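PDB 4QO5: hypothetical multiheme protein from Ignicoccus hospitalis KIN4/I, which binds eight c-type hemes and calcium, and is probably a membrane-associated electron-transfer protein of the multiheme cytochrome family. Local coordinates for residues E341-A346 with S368-I373; W445-A450 with L514-R519; F332-E337 with L379-P384. All blocks are in the same frame, centred on the assembly; numbering follows the deposited sequence.

Contacts 1 and 3 are neighbours: their centres lie about 17 Å apart, helix 341-349 follows strand 336-337 closely in the chain, and S368 N of contact 1 is 3.0 Å from L379 O of contact 3, a probable hydrogen bond. Along the chain contact 1 is nested inside the loop that contact 3 closes. Contact 2 follows later in sequence and joins the ends of helices 413-447 and 498-520; its centre is about 24 Å from that of contact 1 and about 34 Å from that of contact 3. Contact 3 lies nearest a heme; contact 1 touches the second subunit through I373, and contact 2 meets both other subunits.

Contact 1. Residues E341-A346 with S368-I373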
ATOM      1  N   GLU A 341     -16.942  38.923 -12.988  1.00 48.94           N
ATOM      2  CA  GLU A 341     -17.974  39.736 -12.346  1.00 56.44           C
ATOM      3  C   GLU A 341     -19.395  39.209 -12.578  1.00 57.58           C
ATOM      4  O   GLU A 341     -20.279  39.398 -11.738  1.00 58.97           O
ATOM      5  CB  GLU A 341     -17.879  41.201 -12.794  1.00 63.95           C
ATOM      6  CG  GLU A 341     -18.861  42.124 -12.074  1.00 73.47           C
ATOM      7  CD  GLU A 341     -19.608  43.055 -13.014  1.00 85.22           C
ATOM      8  OE1 GLU A 341     -19.016  43.481 -14.029  1.00 90.51           O
ATOM      9  OE2 GLU A 341     -20.792  43.359 -12.739  1.00 86.82           O
ATOM     10  N   SER A 342     -19.619  38.554 -13.713  1.00 56.57           N
ATOM     11  CA  SER A 342     -20.947  38.032 -14.018  1.00 57.68           C
ATOM     12  C   SER A 342     -21.261  36.865 -13.090  1.00 54.76           C
ATOM     13  O   SER A 342     -22.404  36.669 -12.680  1.00 54.30           O
ATOM     14  CB  SER A 342     -21.051  37.600 -15.483  1.00 59.93           C
ATOM     15  OG  SER A 342     -20.508  36.308 -15.676  1.00 63.41           O
ATOM     16  N   THR A 343     -20.232  36.096 -12.752  1.00 49.92           N
ATOM     17  CA  THR A 343     -20.395  34.995 -11.819  1.00 44.42           C
ATOM     18  C   THR A 343     -20.591  35.521 -10.400  1.00 42.96           C
ATOM     19  O   THR A 343     -21.449  35.037  -9.666  1.00 46.20           O
ATOM     20  CB  THR A 343     -19.197  34.038 -11.869  1.00 44.68           C
ATOM     21  OG1 THR A 343     -19.098  33.478 -13.185  1.00 44.34           O
ATOM     22  CG2 THR A 343     -19.374  32.910 -10.864  1.00 44.00           C
ATOM     23  N   ALA A 344     -19.805  36.527 -10.028  1.00 44.03           N
ATOM     24  CA  ALA A 344     -19.916  37.141  -8.706  1.00 50.17           C
ATOM     25  C   ALA A 344     -21.301  37.743  -8.483  1.00 53.20           C
ATOM     26  O   ALA A 344     -21.865  37.648  -7.392  1.00 49.78           O
ATOM     27  CB  ALA A 344     -18.846  38.202  -8.521  1.00 46.93           C
ATOM     28  N   GLU A 345     -21.844  38.361  -9.526  1.00 57.10           N
ATOM     29  CA  GLU A 345     -23.173  38.954  -9.454  1.00 64.56           C
ATOM     30  C   GLU A 345     -24.238  37.885  -9.241  1.00 61.02           C
ATOM     31  O   GLU A 345     -25.161  38.067  -8.449  1.00 64.20           O
ATOM     32  CB  GLU A 345     -23.474  39.752 -10.720  1.00 71.46           C
ATOM     33  CG  GLU A 345     -24.176  41.070 -10.447  1.00 81.94           C
ATOM     34  CD  GLU A 345     -23.478  41.877  -9.368  1.00 87.77           C
ATOM     35  OE1 GLU A 345     -22.298  42.241  -9.559  1.00 88.11           O
ATOM     36  OE2 GLU A 345     -24.111  42.147  -8.323  1.00 90.21           O
ATOM     37  N   ALA A 346     -24.101  36.773  -9.955  1.00 56.42           N
ATOM     38  CA  ALA A 346     -25.008  35.642  -9.795  1.00 55.40           C
ATOM     39  C   ALA A 346     -24.907  35.057  -8.385  1.00 56.82           C
ATOM     40  O   ALA A 346     -25.918  34.676  -7.790  1.00 59.25           O
ATOM     41  CB  ALA A 346     -24.716  34.574 -10.841  1.00 51.09           C
ATOM     42  N   SER A 368      -8.981  30.431 -13.005  1.00 26.98           N
ATOM     43  CA  SER A 368      -9.848  31.187 -12.100  1.00 28.23           C
ATOM     44  C   SER A 368     -10.575  30.277 -11.101  1.00 31.41           C
ATOM     45  O   SER A 368     -10.588  29.054 -11.255  1.00 30.75           O
ATOM     46  CB  SER A 368     -10.867  31.993 -12.898  1.00 31.13           C
ATOM     47  OG  SER A 368     -11.588  31.163 -13.797  1.00 32.15           O
ATOM     48  N   LEU A 369     -11.189  30.883 -10.087  1.00 32.30           N
ATOM     49  CA  LEU A 369     -11.862  30.121  -9.031  1.00 35.89           C
ATOM     50  C   LEU A 369     -13.232  29.625  -9.465  1.00 38.64           C
ATOM     51  O   LEU A 369     -13.792  28.703  -8.867  1.00 37.08           O
ATOM     52  CB  LEU A 369     -12.008  30.973  -7.771  1.00 32.70           C
ATOM     53  CG  LEU A 369     -10.701  31.454  -7.147  1.00 41.02           C
ATOM     54  CD1 LEU A 369     -10.982  32.320  -5.927  1.00 42.39           C
ATOM     55  CD2 LEU A 369      -9.796  30.278  -6.780  1.00 45.02           C
ATOM     56  N   ALA A 370     -13.777  30.253 -10.498  1.00 35.47           N
ATOM     57  CA  ALA A 370     -15.090  29.887 -11.003  1.00 34.70           C
ATOM     58  C   ALA A 370     -15.141  30.217 -12.486  1.00 39.22           C
ATOM     59  O   ALA A 370     -14.446  31.128 -12.940  1.00 35.67           O
ATOM     60  CB  ALA A 370     -16.171  30.653 -10.250  1.00 33.22           C
ATOM     61  N   PRO A 371     -15.958  29.479 -13.253  1.00 40.22           N
ATOM     62  CA  PRO A 371     -16.100  29.848 -14.663  1.00 40.43           C
ATOM     63  C   PRO A 371     -16.965  31.098 -14.797  1.00 45.96           C
ATOM     64  O   PRO A 371     -17.588  31.515 -13.823  1.00 47.72           O
ATOM     65  CB  PRO A 371     -16.802  28.632 -15.271  1.00 43.73           C
ATOM     66  CG  PRO A 371     -17.553  28.017 -14.129  1.00 43.55           C
ATOM     67  CD  PRO A 371     -16.742  28.280 -12.900  1.00 43.00           C
ATOM     68  N   ASP A 372     -16.991  31.704 -15.979  1.00 44.26           N
ATOM     69  CA  ASP A 372     -17.887  32.827 -16.210  1.00 51.33           C
ATOM     70  C   ASP A 372     -19.263  32.252 -16.514  1.00 56.68           C
ATOM     71  O   ASP A 372     -19.404  31.399 -17.387  1.00 54.36           O
ATOM     72  CB  ASP A 372     -17.380  33.693 -17.361  1.00 56.99           C
ATOM     73  CG  ASP A 372     -18.126  35.014 -17.482  1.00 64.30           C
ATOM     74  OD1 ASP A 372     -19.288  35.110 -17.029  1.00 69.23           O
ATOM     75  OD2 ASP A 372     -17.531  35.970 -18.021  1.00 63.34           O
ATOM     76  N   ILE A 373     -20.272  32.714 -15.780  1.00 57.21           N
ATOM     77  CA  ILE A 373     -21.603  32.125 -15.850  1.00 61.51           C
ATOM     78  C   ILE A 373     -22.260  32.369 -17.209  1.00 69.28           C
ATOM     79  O   ILE A 373     -23.045  31.547 -17.683  1.00 69.73           O
ATOM     80  CB  ILE A 373     -22.511  32.612 -14.686  1.00 60.33           C
ATOM     81  CG1 ILE A 373     -23.769  31.745 -14.584  1.00 66.41           C
ATOM     82  CG2 ILE A 373     -22.859  34.084 -14.838  1.00 57.85           C
ATOM     83  CD1 ILE A 373     -24.293  31.597 -13.172  1.00 66.91           C
TER
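The hydroxyl of T343 is gripped from two directions by the backbone of the 368-373 loop. OG1 donates to P371 O at 2.6 Å, arriving in the carbonyl plane on a lone pair with a C=O...donor angle of 139°. The same oxygen accepts a weak, bent bond from I373 N, 2.9 Å from T343 OG1 with 128° at the hydrogen. One buried hydroxyl therefore links a carbonyl and an N-H two residues apart, bridging the backbone on both sides of D372.

The rotation of T343 divides its two branches: OG1 stands beside its own backbone N (chi1 -61°) and enters this bridge, while CG2, anti to that N, is turned toward A370 and rests 4.0 Å from A370 CB. I373 lies along the helix surface. Its CD1 meets A346 CB at 3.8 Å, one turn beyond S342, and its CG2 sits 3.4 Å from S342 O, so the isoleucine spans a helical turn with its two branches. I373 also packs on M152 of the second subunit, which places this edge at an interface between chains.

Farther back in the loop, S368 OG donates to A370 O at 3.0 Å, from above the carbonyl plane, spanning L369. Away from the heme and calcium sites, a threonine hydroxyl of helix 341-349 thus donates to a loop carbonyl and accepts a weak N-H bond, a side-chain-to-backbone link that fastens the irregular connection after strand 362-363 to the first turns of the helix.

Contact 2. Residues W445-A450 with L514-R519; sequences WQSGLA and LWEAAR
The C-terminal end of helix 413-447 meets the last turns of helix 498-520 here, and the indole of W515 lies between them. Its NE1 donates to S447 O at 3.2 Å in a nearly straight bond, 170° at the hydrogen. The carbonyl oxygen lies at the edge of the indole, only 5° out of the ring plane, yet the N-H comes down on the carbonyl from above its plane rather than along a lone pair.

The ring reaches across because CG of W515 is anti to the backbone N (chi1 -178°), carrying the indole off its helix toward the turn. One face is covered by L449: CB sits 3.8 Å from the centroid of the five-membered ring, almost straight above it, a CH-pi contact, while CD1 reaches the ring fusion, 3.7 Å from W515 CD2. The two side chains pass in opposite directions, so the leucine lies along the indole.

G448 is the first residue to leave helical angles; its positive phi turns the chain and brings L449 over the tryptophan, so that one indole engages both the S447 carbonyl just before it and the residue after the turn. Beside the ring, S447 OG lies 3.5 Å from W515 CD1, and the bent chain of E516 brings OE2 to 3.6 Å from S447 CB.

Other subunits complete the surroundings. R513 of the third subunit bonds to the carbonyl oxygens of G448 and L449 and packs on W515, while W515 of the second subunit touches L514 and A517. A calcium ion lies about 10 Å from the L449 side chain, and H451 and E463 nearby are calcium-binding residues.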
ATOM      1  N   TRP A 445     -18.117  30.624   4.771  1.00 27.90           N
ATOM      2  CA  TRP A 445     -17.555  31.919   5.117  1.00 29.88           C
ATOM      3  C   TRP A 445     -18.668  32.942   5.329  1.00 34.09           C
ATOM      4  O   TRP A 445     -18.604  33.759   6.242  1.00 39.09           O
ATOM      5  CB  TRP A 445     -16.600  32.399   4.028  1.00 31.98           C
ATOM      6  CG  TRP A 445     -15.298  31.674   3.984  1.00 32.27           C
ATOM      7  CD1 TRP A 445     -14.657  31.050   5.024  1.00 30.34           C
ATOM      8  CD2 TRP A 445     -14.466  31.499   2.835  1.00 30.99           C
ATOM      9  NE1 TRP A 445     -13.479  30.496   4.584  1.00 32.18           N
ATOM     10  CE2 TRP A 445     -13.336  30.764   3.244  1.00 28.32           C
ATOM     11  CE3 TRP A 445     -14.564  31.901   1.498  1.00 31.20           C
ATOM     12  CZ2 TRP A 445     -12.317  30.409   2.360  1.00 32.06           C
ATOM     13  CZ3 TRP A 445     -13.547  31.553   0.622  1.00 32.34           C
ATOM     14  CH2 TRP A 445     -12.443  30.811   1.053  1.00 34.83           C
ATOM     15  N   GLN A 446     -19.695  32.873   4.489  1.00 32.50           N
ATOM     16  CA  GLN A 446     -20.834  33.783   4.579  1.00 34.28           C
ATOM     17  C   GLN A 446     -21.612  33.638   5.884  1.00 40.22           C
ATOM     18  O   GLN A 446     -22.129  34.620   6.416  1.00 42.63           O
ATOM     19  CB  GLN A 446     -21.784  33.552   3.401  1.00 37.28           C
ATOM     20  CG  GLN A 446     -22.839  34.631   3.236  1.00 41.86           C
ATOM     21  CD  GLN A 446     -22.293  35.887   2.588  1.00 46.27           C
ATOM     22  OE1 GLN A 446     -21.647  35.833   1.539  1.00 46.84           O
ATOM     23  NE2 GLN A 446     -22.560  37.031   3.205  1.00 49.57           N
ATOM     24  N   SER A 447     -21.702  32.414   6.393  1.00 38.79           N
ATOM     25  CA  SER A 447     -22.532  32.131   7.559  1.00 43.42           C
ATOM     26  C   SER A 447     -21.748  32.232   8.861  1.00 41.52           C
ATOM     27  O   SER A 447     -22.324  32.182   9.946  1.00 41.30           O
ATOM     28  CB  SER A 447     -23.169  30.743   7.444  1.00 42.82           C
ATOM     29  OG  SER A 447     -22.220  29.724   7.709  1.00 46.25           O
ATOM     30  N   GLY A 448     -20.433  32.361   8.749  1.00 38.94           N
ATOM     31  CA  GLY A 448     -19.592  32.521   9.920  1.00 35.26           C
ATOM     32  C   GLY A 448     -19.107  31.214  10.520  1.00 38.09           C
ATOM     33  O   GLY A 448     -18.532  31.205  11.601  1.00 41.32           O
ATOM     34  N   LEU A 449     -19.334  30.103   9.828  1.00 37.40           N
ATOM     35  CA  LEU A 449     -18.819  28.823  10.299  1.00 40.79           C
ATOM     36  C   LEU A 449     -17.296  28.807  10.195  1.00 42.11           C
ATOM     37  O   LEU A 449     -16.616  28.153  10.990  1.00 46.42           O
ATOM     38  CB  LEU A 449     -19.430  27.659   9.510  1.00 40.24           C
ATOM     39  CG  LEU A 449     -18.910  26.248   9.795  1.00 39.40           C
ATOM     40  CD1 LEU A 449     -19.068  25.878  11.267  1.00 35.32           C
ATOM     41  CD2 LEU A 449     -19.631  25.243   8.909  1.00 41.73           C
ATOM     42  N   ALA A 450     -16.772  29.542   9.216  1.00 35.10           N
ATOM     43  CA  ALA A 450     -15.333  29.670   9.027  1.00 33.33           C
ATOM     44  C   ALA A 450     -14.968  31.121   8.759  1.00 36.36           C
ATOM     45  O   ALA A 450     -15.806  31.899   8.304  1.00 37.48           O
ATOM     46  CB  ALA A 450     -14.863  28.787   7.882  1.00 31.48           C
ATOM     47  N   LEU A 514     -25.702  21.597  10.520  1.00 31.57           N
ATOM     48  CA  LEU A 514     -25.554  21.607  11.977  1.00 32.27           C
ATOM     49  C   LEU A 514     -25.328  23.020  12.484  1.00 34.26           C
ATOM     50  O   LEU A 514     -25.890  23.425  13.503  1.00 34.83           O
ATOM     51  CB  LEU A 514     -24.388  20.721  12.418  1.00 35.87           C
ATOM     52  CG  LEU A 514     -24.615  19.213  12.339  1.00 42.96           C
ATOM     53  CD1 LEU A 514     -23.360  18.464  12.753  1.00 42.13           C
ATOM     54  CD2 LEU A 514     -25.795  18.807  13.208  1.00 43.21           C
ATOM     55  N   TRP A 515     -24.501  23.768  11.763  1.00 32.29           N
ATOM     56  CA  TRP A 515     -24.216  25.150  12.127  1.00 33.70           C
ATOM     57  C   TRP A 515     -25.477  26.007  12.091  1.00 35.67           C
ATOM     58  O   TRP A 515     -25.752  26.754  13.028  1.00 36.15           O
ATOM     59  CB  TRP A 515     -23.134  25.725  11.215  1.00 33.65           C
ATOM     60  CG  TRP A 515     -22.731  27.127  11.544  1.00 36.82           C
ATOM     61  CD1 TRP A 515     -22.929  28.240  10.773  1.00 39.37           C
ATOM     62  CD2 TRP A 515     -22.051  27.573  12.726  1.00 39.97           C
ATOM     63  NE1 TRP A 515     -22.415  29.348  11.403  1.00 38.80           N
ATOM     64  CE2 TRP A 515     -21.873  28.968  12.603  1.00 39.58           C
ATOM     65  CE3 TRP A 515     -21.574  26.929  13.875  1.00 41.85           C
ATOM     66  CZ2 TRP A 515     -21.237  29.729  13.583  1.00 40.34           C
ATOM     67  CZ3 TRP A 515     -20.946  27.690  14.848  1.00 45.56           C
ATOM     68  CH2 TRP A 515     -20.785  29.076  14.695  1.00 41.51           C
ATOM     69  N   GLU A 516     -26.251  25.887  11.020  1.00 39.80           N
ATOM     70  CA  GLU A 516     -27.496  26.644  10.904  1.00 45.62           C
ATOM     71  C   GLU A 516     -28.523  26.237  11.958  1.00 43.60           C
ATOM     72  O   GLU A 516     -29.249  27.084  12.474  1.00 45.29           O
ATOM     73  CB  GLU A 516     -28.087  26.517   9.499  1.00 46.76           C
ATOM     74  CG  GLU A 516     -27.365  27.366   8.462  1.00 57.62           C
ATOM     75  CD  GLU A 516     -27.257  28.828   8.874  1.00 64.50           C
ATOM     76  OE1 GLU A 516     -28.310  29.467   9.088  1.00 70.22           O
ATOM     77  OE2 GLU A 516     -26.120  29.338   8.983  1.00 61.42           O
ATOM     78  N   ALA A 517     -28.580  24.945  12.273  1.00 40.49           N
ATOM     79  CA  ALA A 517     -29.495  24.454  13.298  1.00 42.77           C
ATOM     80  C   ALA A 517     -29.126  25.007  14.671  1.00 47.26           C
ATOM     81  O   ALA A 517     -30.003  25.304  15.480  1.00 51.85           O
ATOM     82  CB  ALA A 517     -29.517  22.932  13.322  1.00 40.90           C
ATOM     83  N   ALA A 518     -27.826  25.151  14.919  1.00 46.50           N
ATOM     84  CA  ALA A 518     -27.334  25.712  16.177  1.00 55.46           C
ATOM     85  C   ALA A 518     -27.561  27.221  16.280  1.00 61.22           C
ATOM     86  O   ALA A 518     -27.582  27.773  17.377  1.00 61.94           O
ATOM     87  CB  ALA A 518     -25.853  25.389  16.362  1.00 51.03           C
ATOM     88  N   ARG A 519     -27.719  27.885  15.137  1.00 64.78           N
ATOM     89  CA  ARG A 519     -27.957  29.328  15.111  1.00 67.07           C
ATOM     90  C   ARG A 519     -29.446  29.654  15.208  1.00 72.73           C
ATOM     91  O   ARG A 519     -29.874  30.377  16.106  1.00 76.92           O
ATOM     92  CB  ARG A 519     -27.368  29.949  13.842  1.00 65.54           C
TER

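Contact 3. Residues F332-E337 with L379-P384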
ATOM      1  N   PHE A 332       5.172  29.913 -10.491  1.00 22.07           N
ATOM      2  CA  PHE A 332       4.993  31.047  -9.576  1.00 24.15           C
ATOM      3  C   PHE A 332       4.826  32.381 -10.324  1.00 26.36           C
ATOM      4  O   PHE A 332       4.464  33.392  -9.735  1.00 27.85           O
ATOM      5  CB  PHE A 332       6.156  31.141  -8.557  1.00 29.73           C
ATOM      6  CG  PHE A 332       7.512  31.305  -9.193  1.00 25.38           C
ATOM      7  CD1 PHE A 332       8.056  32.573  -9.399  1.00 28.61           C
ATOM      8  CD2 PHE A 332       8.232  30.190  -9.611  1.00 25.04           C
ATOM      9  CE1 PHE A 332       9.295  32.729 -10.000  1.00 28.13           C
ATOM     10  CE2 PHE A 332       9.474  30.343 -10.219  1.00 24.40           C
ATOM     11  CZ  PHE A 332      10.004  31.614 -10.416  1.00 24.30           C
ATOM     12  N   LYS A 333       5.071  32.371 -11.630  1.00 26.14           N
ATOM     13  CA  LYS A 333       4.930  33.583 -12.445  1.00 28.63           C
ATOM     14  C   LYS A 333       3.550  33.728 -13.088  1.00 26.52           C
ATOM     15  O   LYS A 333       3.257  34.739 -13.736  1.00 27.94           O
ATOM     16  CB  LYS A 333       6.006  33.612 -13.530  1.00 29.76           C
ATOM     17  CG  LYS A 333       7.402  33.834 -12.984  1.00 34.92           C
ATOM     18  CD  LYS A 333       8.420  33.976 -14.096  1.00 35.33           C
ATOM     19  CE  LYS A 333       9.769  34.416 -13.534  1.00 41.59           C
ATOM     20  NZ  LYS A 333      10.741  34.678 -14.631  1.00 42.47           N
ATOM     21  N   LEU A 334       2.713  32.713 -12.917  1.00 23.89           N
ATOM     22  CA  LEU A 334       1.376  32.730 -13.488  1.00 23.72           C
ATOM     23  C   LEU A 334       0.479  33.673 -12.694  1.00 28.92           C
ATOM     24  O   LEU A 334       0.604  33.772 -11.472  1.00 29.33           O
ATOM     25  CB  LEU A 334       0.773  31.319 -13.483  1.00 23.02           C
ATOM     26  CG  LEU A 334       1.449  30.261 -14.360  1.00 23.23           C
ATOM     27  CD1 LEU A 334       0.813  28.903 -14.121  1.00 25.03           C
ATOM     28  CD2 LEU A 334       1.352  30.645 -15.853  1.00 25.96           C
ATOM     29  N   SER A 335      -0.433  34.353 -13.382  1.00 25.41           N
ATOM     30  CA  SER A 335      -1.394  35.233 -12.720  1.00 26.89           C
ATOM     31  C   SER A 335      -2.729  35.193 -13.457  1.00 29.66           C
ATOM     32  O   SER A 335      -2.773  35.391 -14.667  1.00 29.02           O
ATOM     33  CB  SER A 335      -0.871  36.671 -12.684  1.00 33.09           C
ATOM     34  OG  SER A 335      -1.809  37.528 -12.053  1.00 38.44           O
ATOM     35  N   VAL A 336      -3.813  34.951 -12.727  1.00 30.66           N
ATOM     36  CA  VAL A 336      -5.138  34.831 -13.336  1.00 28.27           C
ATOM     37  C   VAL A 336      -6.149  35.743 -12.631  1.00 29.85           C
ATOM     38  O   VAL A 336      -6.039  35.988 -11.433  1.00 30.25           O
ATOM     39  CB  VAL A 336      -5.624  33.348 -13.311  1.00 27.16           C
ATOM     40  CG1 VAL A 336      -5.909  32.875 -11.874  1.00 27.17           C
ATOM     41  CG2 VAL A 336      -6.846  33.154 -14.194  1.00 28.41           C
ATOM     42  N   GLU A 337      -7.117  36.269 -13.377  1.00 30.87           N
ATOM     43  CA  GLU A 337      -8.278  36.904 -12.760  1.00 32.65           C
ATOM     44  C   GLU A 337      -9.074  35.846 -11.989  1.00 36.78           C
ATOM     45  O   GLU A 337      -9.437  34.807 -12.539  1.00 37.78           O
ATOM     46  CB  GLU A 337      -9.162  37.553 -13.825  1.00 44.98           C
ATOM     47  CG  GLU A 337      -9.285  39.060 -13.691  1.00 59.75           C
ATOM     48  CD  GLU A 337     -10.044  39.677 -14.846  1.00 69.18           C
ATOM     49  OE1 GLU A 337     -10.076  39.054 -15.931  1.00 67.97           O
ATOM     50  OE2 GLU A 337     -10.608  40.780 -14.667  1.00 75.13           O
ATOM     51  N   LEU A 379     -11.287  31.377 -16.821  1.00 34.72           N
ATOM     52  CA  LEU A 379     -10.232  32.277 -17.281  1.00 37.66           C
ATOM     53  C   LEU A 379      -8.886  31.607 -17.013  1.00 32.27           C
ATOM     54  O   LEU A 379      -8.712  30.934 -15.985  1.00 29.29           O
ATOM     55  CB  LEU A 379     -10.320  33.620 -16.559  1.00 39.25           C
ATOM     56  CG  LEU A 379     -11.660  34.343 -16.744  1.00 44.28           C
ATOM     57  CD1 LEU A 379     -11.787  35.521 -15.796  1.00 43.92           C
ATOM     58  CD2 LEU A 379     -11.828  34.793 -18.185  1.00 43.52           C
ATOM     59  N   TYR A 380      -7.941  31.769 -17.939  1.00 28.78           N
ATOM     60  CA  TYR A 380      -6.633  31.136 -17.802  1.00 27.63           C
ATOM     61  C   TYR A 380      -5.588  32.198 -17.497  1.00 26.22           C
ATOM     62  O   TYR A 380      -5.735  33.356 -17.883  1.00 26.93           O
ATOM     63  CB  TYR A 380      -6.230  30.400 -19.080  1.00 32.01           C
ATOM     64  CG  TYR A 380      -7.105  29.230 -19.475  1.00 35.76           C
ATOM     65  CD1 TYR A 380      -7.786  28.485 -18.524  1.00 37.19           C
ATOM     66  CD2 TYR A 380      -7.230  28.863 -20.812  1.00 41.29           C
ATOM     67  CE1 TYR A 380      -8.589  27.401 -18.899  1.00 38.88           C
ATOM     68  CE2 TYR A 380      -8.018  27.793 -21.197  1.00 41.89           C
ATOM     69  CZ  TYR A 380      -8.697  27.065 -20.239  1.00 42.80           C
ATOM     70  OH  TYR A 380      -9.478  25.997 -20.636  1.00 43.94           O
ATOM     71  N   ALA A 381      -4.525  31.785 -16.820  1.00 24.38           N
ATOM     72  CA  ALA A 381      -3.484  32.698 -16.361  1.00 25.68           C
ATOM     73  C   ALA A 381      -2.677  33.272 -17.509  1.00 25.80           C
ATOM     74  O   ALA A 381      -2.606  32.684 -18.587  1.00 26.93           O
ATOM     75  CB  ALA A 381      -2.546  31.973 -15.381  1.00 25.65           C
ATOM     76  N   THR A 382      -2.053  34.418 -17.255  1.00 25.08           N
ATOM     77  CA  THR A 382      -1.043  34.961 -18.149  1.00 25.99           C
ATOM     78  C   THR A 382       0.311  34.997 -17.439  1.00 27.21           C
ATOM     79  O   THR A 382       0.396  34.814 -16.223  1.00 24.91           O
ATOM     80  CB  THR A 382      -1.402  36.382 -18.609  1.00 31.19           C
ATOM     81  OG1 THR A 382      -1.694  37.191 -17.464  1.00 35.00           O
ATOM     82  CG2 THR A 382      -2.624  36.355 -19.518  1.00 34.97           C
ATOM     83  N   LEU A 383       1.366  35.212 -18.213  1.00 30.34           N
ATOM     84  CA  LEU A 383       2.714  35.393 -17.677  1.00 25.28           C
ATOM     85  C   LEU A 383       3.010  36.896 -17.553  1.00 28.72           C
ATOM     86  O   LEU A 383       2.238  37.719 -18.047  1.00 29.12           O
ATOM     87  CB  LEU A 383       3.722  34.691 -18.596  1.00 25.42           C
ATOM     88  CG  LEU A 383       3.720  33.164 -18.523  1.00 35.28           C
ATOM     89  CD1 LEU A 383       4.589  32.591 -19.635  1.00 33.59           C
ATOM     90  CD2 LEU A 383       4.190  32.672 -17.137  1.00 33.62           C
ATOM     91  N   PRO A 384       4.118  37.268 -16.876  1.00 25.84           N
ATOM     92  CA  PRO A 384       4.397  38.693 -16.663  1.00 26.44           C
ATOM     93  C   PRO A 384       4.488  39.553 -17.924  1.00 29.38           C
ATOM     94  O   PRO A 384       4.219  40.737 -17.840  1.00 30.28           O
ATOM     95  CB  PRO A 384       5.742  38.673 -15.936  1.00 27.42           C
ATOM     96  CG  PRO A 384       5.679  37.427 -15.140  1.00 25.38           C
ATOM     97  CD  PRO A 384       4.989  36.422 -16.037  1.00 29.40           C
TER
HETATM   98  O   HOH W   1       2.002  36.915 -14.512  1.00 32.69           O
HETATM   99  O   HOH W   2      -4.507  37.333 -16.121  1.00 43.73           O
HETATM  100  O   HOH W   3      -6.756  35.983 -16.427  1.00 42.27           O
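L334 and L383 each hold CG beside the backbone N (chi1 -65° and -73°), and the two leucines cross obliquely with L334 CD2 3.7 Å from L383 CD2. V336 CG2, anti to its own N, is carried over the facing backbone to 3.4 Å from L379 O. A381 CB lies between L334 and V336, 3.9 Å from L334 CB and 4.0 Å from V336 CB.

The backbones meet in a single antiparallel bridge, where S335 and T382 form a hydrogen-bonded pair: S335 N donates to T382 O at 3.0 Å, and T382 N to S335 O at 2.9 Å. This bridge sets 379-384 beside the chain just before strand 336-337, whose V336 pairs by backbone bonds with L363 of strand 362-363. Waters flank the bridge. One donates to both K333 O and T382 O, a second links S335 O with T382 OG1, and a third joins E337 N to Y380 O where the chains no longer pair directly.

At the ends, P384 CD rests 3.3 Å from K333 O, and L379 CD1 packs against E337 CB. The side chain of L334 lies about 7 Å from a heme c, next to H331 of a heme site.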